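Local coordinates for protein peptidoglycan glycosyltransferase (Atopobium parvulum, PDB 4OVD) that belongs to the penicillin-binding proteins, joining a dimerisation domain to a transpeptidase domain of the penicillin-recognising fold, at residues A[290-295]-A[410-415]. Sequence-based numbering, arbitrary orientation.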
# COMPACT_ATOMS: atom_id res chain seq x y z
N ILE A 290 -10.17 -4.04 3.22
CA ILE A 290 -9.42 -5.30 3.25
C ILE A 290 -9.87 -6.15 2.09
O ILE A 290 -11.01 -6.05 1.61
CB ILE A 290 -9.56 -6.08 4.54
CG1 ILE A 290 -10.98 -6.58 4.75
CG2 ILE A 290 -9.11 -5.22 5.75
CD1 ILE A 290 -11.06 -7.40 6.07
N TYR A 291 -8.90 -6.93 1.61
CA TYR A 291 -9.06 -7.76 0.45
C TYR A 291 -8.28 -9.02 0.68
O TYR A 291 -7.38 -9.04 1.53
CB TYR A 291 -8.38 -7.06 -0.75
CG TYR A 291 -9.02 -5.75 -1.08
CD1 TYR A 291 -10.18 -5.68 -1.87
CD2 TYR A 291 -8.49 -4.58 -0.61
CE1 TYR A 291 -10.80 -4.48 -2.13
CE2 TYR A 291 -9.11 -3.35 -0.87
CZ TYR A 291 -10.24 -3.31 -1.64
OH TYR A 291 -10.84 -2.08 -1.85
N GLU A 292 -8.60 -10.07 -0.08
CA GLU A 292 -7.78 -11.30 -0.08
C GLU A 292 -6.68 -10.88 -1.06
O GLU A 292 -6.97 -10.54 -2.19
CB GLU A 292 -8.58 -12.48 -0.58
CG GLU A 292 -7.84 -13.73 -0.43
CD GLU A 292 -8.66 -14.93 -0.80
OE1 GLU A 292 -8.88 -15.15 -2.01
OE2 GLU A 292 -8.96 -15.68 0.12
N PRO A 293 -5.43 -10.81 -0.57
CA PRO A 293 -4.35 -10.26 -1.35
C PRO A 293 -4.00 -11.05 -2.56
O PRO A 293 -3.66 -10.45 -3.57
CB PRO A 293 -3.18 -10.17 -0.35
CG PRO A 293 -3.49 -11.18 0.67
CD PRO A 293 -4.98 -11.18 0.79
N GLY A 294 -4.12 -12.37 -2.52
CA GLY A 294 -3.77 -13.06 -3.73
C GLY A 294 -2.26 -13.09 -4.01
O GLY A 294 -1.42 -12.89 -3.12
N SER A 295 -1.94 -13.23 -5.28
CA SER A 295 -0.57 -13.51 -5.71
C SER A 295 0.50 -12.51 -5.39
O SER A 295 1.67 -12.87 -5.30
CB SER A 295 -0.60 -14.04 -7.16
OG SER A 295 -1.38 -13.22 -7.93
N PHE A 410 -0.27 -18.62 -1.17
CA PHE A 410 -0.54 -17.91 -2.41
C PHE A 410 -1.52 -16.79 -2.21
O PHE A 410 -2.16 -16.31 -3.15
CB PHE A 410 -0.92 -18.83 -3.58
CG PHE A 410 -2.09 -19.74 -3.35
CD1 PHE A 410 -1.92 -20.96 -2.80
CD2 PHE A 410 -3.33 -19.42 -3.85
CE1 PHE A 410 -2.96 -21.83 -2.64
CE2 PHE A 410 -4.39 -20.30 -3.74
CZ PHE A 410 -4.20 -21.52 -3.11
N GLY A 411 -1.56 -16.31 -0.98
CA GLY A 411 -2.39 -15.17 -0.65
C GLY A 411 -3.90 -15.36 -0.51
O GLY A 411 -4.64 -14.37 -0.67
N GLN A 412 -4.35 -16.58 -0.20
CA GLN A 412 -5.76 -16.87 0.04
C GLN A 412 -5.94 -17.25 1.47
O GLN A 412 -5.01 -17.69 2.13
CB GLN A 412 -6.30 -17.92 -0.91
CG GLN A 412 -6.20 -17.35 -2.35
CD GLN A 412 -6.98 -18.15 -3.41
OE1 GLN A 412 -7.75 -19.05 -3.08
NE2 GLN A 412 -6.73 -17.86 -4.67
N GLY A 413 -7.16 -17.08 1.97
CA GLY A 413 -7.48 -17.39 3.36
C GLY A 413 -7.15 -16.34 4.42
O GLY A 413 -7.09 -16.65 5.60
N LEU A 414 -6.85 -15.11 3.98
CA LEU A 414 -6.66 -13.98 4.86
C LEU A 414 -7.15 -12.76 4.10
O LEU A 414 -7.19 -12.77 2.90
CB LEU A 414 -5.22 -13.71 5.23
CG LEU A 414 -3.98 -13.78 4.33
CD1 LEU A 414 -4.11 -13.97 2.87
CD2 LEU A 414 -2.85 -12.83 4.72
N ALA A 415 -7.42 -11.70 4.82
CA ALA A 415 -7.88 -10.48 4.21
C ALA A 415 -7.21 -9.36 4.96
O ALA A 415 -7.37 -9.22 6.23
CB ALA A 415 -9.38 -10.40 4.34
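E292 and G413, with G294 and G411, join two loops in a buried loop-to-loop contact of the transpeptidase domain. Segment 290-295 leads into helix 298-307. Segment 410-415 follows helix 404-408, which ends in a Schellman motif with G411, at positive phi, as its C-prime residue. Two hydrogen bonds tie the loops. G294 N donates to G411 O at 2.8 Å. E292 reaches across with its side chain. Its CG stands anti to the backbone N (chi1 -173°) and the chain runs on extended, which carries the carboxylate to the backbone of Q412 and G413. There OE2 accepts from G413 N at 2.9 Å. The bond is nearly straight (166°) but arrives from above the carboxylate plane. OE1 lies 3.5 Å from Q412 CG and is hydrogen-bonded to Y504 OH, so each carboxylate oxygen has its own partner. CA-H...O contacts add to the one backbone bond: A415 CA to Y291 O at 3.1 Å, G411 CA to G294 O at 3.5 Å, and E292 CA to L414 O at 3.4 Å. L414 O is buried without a hydrogen-bond partner. L414 CD1 meets the P293 ring, 3.6 Å from CD, and the two side chains cross at about a right angle. I290 CD1 touches A415 CB at 3.8 Å. Beyond the pair, E292 bonds through its backbone to Q495 of strand 487-495, S295 OG bonds to T493 N of the same strand, and F410 packs on helix 353-364.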